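Local structure of aminotransferase, class I (Staphylococcus aureus, 2O1B) at residues 319-322 with 323-327; 396-399 with 400-403. The protein probably catalyses, with pyridoxal-5'-phosphate, the reversible transfer of an amino group between an amino acid such as aspartate and a 2-oxo acid. All coordinates share one frame; numbering follows the deposited sequence.

Contact 1: 319-322 with 323-327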
loop_
_atom_site.group_PDB
_atom_site.type_symbol
_atom_site.label_atom_id
_atom_site.label_comp_id
_atom_site.label_asym_id
_atom_site.label_seq_id
_atom_site.Cartn_x
_atom_site.Cartn_y
_atom_site.Cartn_z
ATOM N N PHE A 319 30.704 12.428 -16.767
ATOM C CA PHE A 319 31.054 12.467 -15.359
ATOM C C PHE A 319 32.225 11.550 -15.048
ATOM O O PHE A 319 33.140 11.934 -14.315
ATOM C CB PHE A 319 29.850 12.099 -14.506
ATOM C CG PHE A 319 30.008 12.439 -13.059
ATOM C CD1 PHE A 319 29.801 13.738 -12.614
ATOM C CD2 PHE A 319 30.352 11.460 -12.136
ATOM C CE1 PHE A 319 29.945 14.055 -11.269
ATOM C CE2 PHE A 319 30.495 11.771 -10.793
ATOM C CZ PHE A 319 30.290 13.064 -10.357
ATOM N N GLU A 320 32.195 10.346 -15.608
ATOM C CA GLU A 320 33.274 9.386 -15.417
ATOM C C GLU A 320 34.567 9.805 -16.134
ATOM O O GLU A 320 35.661 9.409 -15.723
ATOM C CB GLU A 320 32.841 7.992 -15.859
ATOM C CG GLU A 320 31.764 7.352 -14.979
ATOM C CD GLU A 320 31.547 5.881 -15.294
ATOM O OE1 GLU A 320 30.715 5.242 -14.617
ATOM O OE2 GLU A 320 32.207 5.363 -16.222
ATOM N N ALA A 321 34.434 10.596 -17.201
ATOM C CA ALA A 321 35.591 11.162 -17.908
ATOM C C ALA A 321 36.323 12.154 -17.011
ATOM O O ALA A 321 37.540 12.083 -16.875
ATOM C CB ALA A 321 35.160 11.836 -19.207
HETATM N N MSE A 322 35.565 13.066 -16.404
HETATM C CA MSE A 322 36.075 13.994 -15.394
HETATM C C MSE A 322 36.800 13.257 -14.267
HETATM O O MSE A 322 37.889 13.651 -13.864
HETATM C CB MSE A 322 34.934 14.828 -14.795
HETATM C CG MSE A 322 34.290 15.823 -15.751
HETATM SE SE MSE A 322 35.546 17.132 -16.456
HETATM C CE MSE A 322 36.114 17.989 -14.789
ATOM N N LEU A 323 36.185 12.189 -13.761
ATOM C CA LEU A 323 36.762 11.444 -12.646
ATOM C C LEU A 323 38.051 10.733 -13.048
ATOM O O LEU A 323 39.061 10.828 -12.351
ATOM C CB LEU A 323 35.746 10.457 -12.062
ATOM C CG LEU A 323 34.498 11.029 -11.371
ATOM C CD1 LEU A 323 33.560 9.910 -10.928
ATOM C CD2 LEU A 323 34.850 11.936 -10.184
ATOM N N ALA A 324 38.015 10.043 -14.182
ATOM C CA ALA A 324 39.159 9.272 -14.660
ATOM C C ALA A 324 40.378 10.149 -14.962
ATOM O O ALA A 324 41.513 9.758 -14.689
ATOM C CB ALA A 324 38.766 8.442 -15.876
ATOM N N LYS A 325 40.134 11.336 -15.512
ATOM C CA LYS A 325 41.203 12.270 -15.859
ATOM C C LYS A 325 41.965 12.777 -14.631
ATOM O O LYS A 325 43.170 13.062 -14.708
ATOM C CB LYS A 325 40.647 13.456 -16.645
ATOM C CG LYS A 325 40.483 13.196 -18.139
ATOM C CD LYS A 325 40.237 14.501 -18.894
ATOM C CE LYS A 325 39.962 14.265 -20.385
ATOM N NZ LYS A 325 38.605 13.697 -20.641
ATOM N N ALA A 326 41.258 12.895 -13.509
ATOM C CA ALA A 326 41.854 13.382 -12.262
ATOM C C ALA A 326 42.252 12.227 -11.331
ATOM O O ALA A 326 42.595 12.446 -10.167
ATOM C CB ALA A 326 40.906 14.352 -11.562
ATOM N N ASP A 327 42.219 11.007 -11.866
ATOM C CA ASP A 327 42.582 9.797 -11.128
ATOM C C ASP A 327 41.803 9.649 -9.812
ATOM O O ASP A 327 42.398 9.397 -8.760
ATOM C CB ASP A 327 44.102 9.722 -10.871
ATOM C CG ASP A 327 44.915 9.530 -12.152
ATOM O OD1 ASP A 327 44.563 8.643 -12.962
ATOM O OD2 ASP A 327 45.915 10.267 -12.346
#
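The C-terminal end of the long helix 302-325 brings Phe-319 and Leu-323 together one turn apart on its buried side. CD1 of Leu-323 sits 3.6 Å from CE2 of Phe-319, an apolar touch in which the two side chains run aslant of each other. Phe-319 turns its ring beside its own carbonyl carbon (chi1 -166°), which brings the CD2-CE2 side to that methyl. The same ring also packs on Leu-396 and Ala-393 of helix 388-397. The turn itself is held by regular backbone bonds: Leu-323 N to Phe-319 O at 3.1 Å, Ala-324 N to Glu-320 O at 2.9 Å and Lys-325 N to Ala-321 O at 3.0 Å. The next one, Ala-326 N to Met-322 O at 3.5 Å, is weak, and here the helix stops. Ala-326 is the first residue to leave helical angles, and Asp-327, with positive phi (54°), is the C-prime residue of a Schellman motif: its N bonds Ala-324 O, while Leu-328 N reaches back to Leu-323 O. On the solvent side, the aliphatic stem of Lys-325 runs past the carbonyl of Ala-321, CG lying 3.4 Å from Ala-321 O. A bend at the last torsion (chi4 74°) then turns NZ to within 4.2 Å of Ala-321 CB. Glu-320 instead spends its OE1 on the backbone N of Ala-333, which ties the helix end to the loop following strand 330-331. Met-322, present as selenomethionine, leans on Ala-393.

Contact 2: 396-399 with 400-403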
loop_
_atom_site.group_PDB
_atom_site.type_symbol
_atom_site.label_atom_id
_atom_site.label_comp_id
_atom_site.label_asym_id
_atom_site.label_seq_id
_atom_site.Cartn_x
_atom_site.Cartn_y
_atom_site.Cartn_z
ATOM N N LEU A 396 34.423 17.672 -7.246
ATOM C CA LEU A 396 34.979 16.373 -6.863
ATOM C C LEU A 396 36.426 16.129 -7.304
ATOM O O LEU A 396 37.213 15.540 -6.558
ATOM C CB LEU A 396 34.080 15.252 -7.380
ATOM C CG LEU A 396 32.776 15.088 -6.601
ATOM C CD1 LEU A 396 31.826 14.179 -7.350
ATOM C CD2 LEU A 396 33.066 14.539 -5.210
ATOM N N THR A 397 36.771 16.583 -8.510
ATOM C CA THR A 397 38.132 16.419 -9.048
ATOM C C THR A 397 39.178 17.213 -8.257
ATOM O O THR A 397 40.349 16.832 -8.202
ATOM C CB THR A 397 38.215 16.793 -10.544
ATOM O OG1 THR A 397 37.749 18.131 -10.733
ATOM C CG2 THR A 397 37.379 15.853 -11.379
ATOM N N GLU A 398 38.746 18.317 -7.648
ATOM C CA GLU A 398 39.584 19.098 -6.739
ATOM C C GLU A 398 40.093 18.242 -5.569
ATOM O O GLU A 398 41.108 18.564 -4.946
ATOM C CB GLU A 398 38.799 20.312 -6.224
ATOM C CG GLU A 398 39.640 21.404 -5.561
ATOM C CD GLU A 398 39.835 21.209 -4.052
ATOM O OE1 GLU A 398 39.118 20.387 -3.443
ATOM O OE2 GLU A 398 40.699 21.888 -3.472
ATOM N N LEU A 399 39.394 17.144 -5.295
ATOM C CA LEU A 399 39.718 16.275 -4.163
ATOM C C LEU A 399 40.679 15.145 -4.527
ATOM O O LEU A 399 40.931 14.254 -3.715
ATOM C CB LEU A 399 38.435 15.711 -3.542
ATOM C CG LEU A 399 37.388 16.725 -3.065
ATOM C CD1 LEU A 399 36.092 16.011 -2.704
ATOM C CD2 LEU A 399 37.924 17.539 -1.886
ATOM N N ALA A 400 41.221 15.198 -5.743
ATOM C CA ALA A 400 42.173 14.193 -6.238
ATOM C C ALA A 400 43.343 13.953 -5.279
ATOM O O ALA A 400 43.808 12.821 -5.135
ATOM C CB ALA A 400 42.697 14.594 -7.611
ATOM N N TYR A 401 43.805 15.023 -4.629
ATOM C CA TYR A 401 44.899 14.944 -3.660
ATOM C C TYR A 401 44.608 13.975 -2.499
ATOM O O TYR A 401 45.532 13.428 -1.901
ATOM C CB TYR A 401 45.274 16.347 -3.144
ATOM C CG TYR A 401 44.295 16.944 -2.154
ATOM C CD1 TYR A 401 44.471 16.772 -0.782
ATOM C CD2 TYR A 401 43.190 17.676 -2.591
ATOM C CE1 TYR A 401 43.570 17.310 0.136
ATOM C CE2 TYR A 401 42.276 18.219 -1.681
ATOM C CZ TYR A 401 42.477 18.031 -0.317
ATOM O OH TYR A 401 41.583 18.557 0.591
ATOM N N LEU A 402 43.328 13.763 -2.191
ATOM C CA LEU A 402 42.943 12.893 -1.081
ATOM C C LEU A 402 43.203 11.423 -1.397
ATOM O O LEU A 402 43.364 10.607 -0.496
ATOM C CB LEU A 402 41.471 13.098 -0.713
ATOM C CG LEU A 402 41.084 14.391 0.013
ATOM C CD1 LEU A 402 39.588 14.534 0.079
ATOM C CD2 LEU A 402 41.667 14.452 1.416
ATOM N N TYR A 403 43.264 11.102 -2.686
ATOM C CA TYR A 403 43.382 9.717 -3.125
ATOM C C TYR A 403 44.817 9.215 -3.304
ATOM O O TYR A 403 45.042 8.005 -3.462
ATOM C CB TYR A 403 42.568 9.501 -4.393
ATOM C CG TYR A 403 41.074 9.545 -4.156
ATOM C CD1 TYR A 403 40.372 8.393 -3.787
ATOM C CD2 TYR A 403 40.365 10.735 -4.288
ATOM C CE1 TYR A 403 39.012 8.423 -3.577
ATOM C CE2 TYR A 403 39.005 10.773 -4.071
ATOM C CZ TYR A 403 38.333 9.615 -3.720
ATOM O OH TYR A 403 36.979 9.657 -3.516
HETATM O O HOH W 1 43.688 17.832 -6.389
HETATM O O HOH W 2 39.965 20.360 -0.722
#
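The ring of Tyr-401 has the carbonyl of Glu-398 at its edge and Leu-402 on one face. Glu-398 O lies in the ring plane, 3.3 Å from Tyr-401 CD2, and waters 1 and 2 also stand at the rim. Over the face, Leu-402 CG is 3.8 Å above the plane, shifted toward the rim. A second ring, that of Tyr-403, turns an edge to Leu-399 O, 3.6 Å from its CD2. Chi1 of 75° places Tyr-401 CG between the backbone N and the carbonyl carbon, which folds its ring back beside Glu-398. Two waters link this pair: water 1 donates to Glu-398 O and weakly accepts from Tyr-401 N, while water 2 donates to Glu-398 OE1 (2.8 Å) and pairs with Tyr-401 OH (2.8 Å). Glu-398 OE1 is also salt-bridged to Lys-360 of helix 349-360. The backbone is a run of tight turns continuing from helix 388-397 at the C-terminal end of the chain, with bonds spanning three residues rather than four. Ala-400 N reaches Thr-397 O at 3.1 Å, from 61° out of the carbonyl plane; Leu-402 N reaches Leu-399 O at 2.9 Å, likewise above the plane. Both donors therefore miss the acceptor lone pairs. The side chains of Leu-399 and Leu-402 lie alongside each other and point the same way, CD2 of Leu-399 being 4.0 Å from CD1 of Leu-402. Leu-399 packs against Phe-355 and Leu-356, and Tyr-403 anchors its OH on the backbone O of Glu-342.

From the N terminus, the chain first makes contact 1, at the end of helix 302-325, then passes through strands 330-331 and 338-342, helix 349-360 and strands 365-366 and 377-381 before helix 388-397 leads into contact 2. Each contact closes just a local turn; they follow in series, neither nesting nor crossing. Their centres nonetheless lie about 11 Å apart: the two helices meet where Met-322 O lies 3.4 Å from Thr-397 CG2, and the residues following each helix touch at Ala-326 O and Ala-400 CB, 3.3 Å apart. Thus the end of helix 302-325 packs beside the C-terminal tail, far from the chain centre, while Leu-399 and Tyr-403 of contact 2 also pack on helix 349-360.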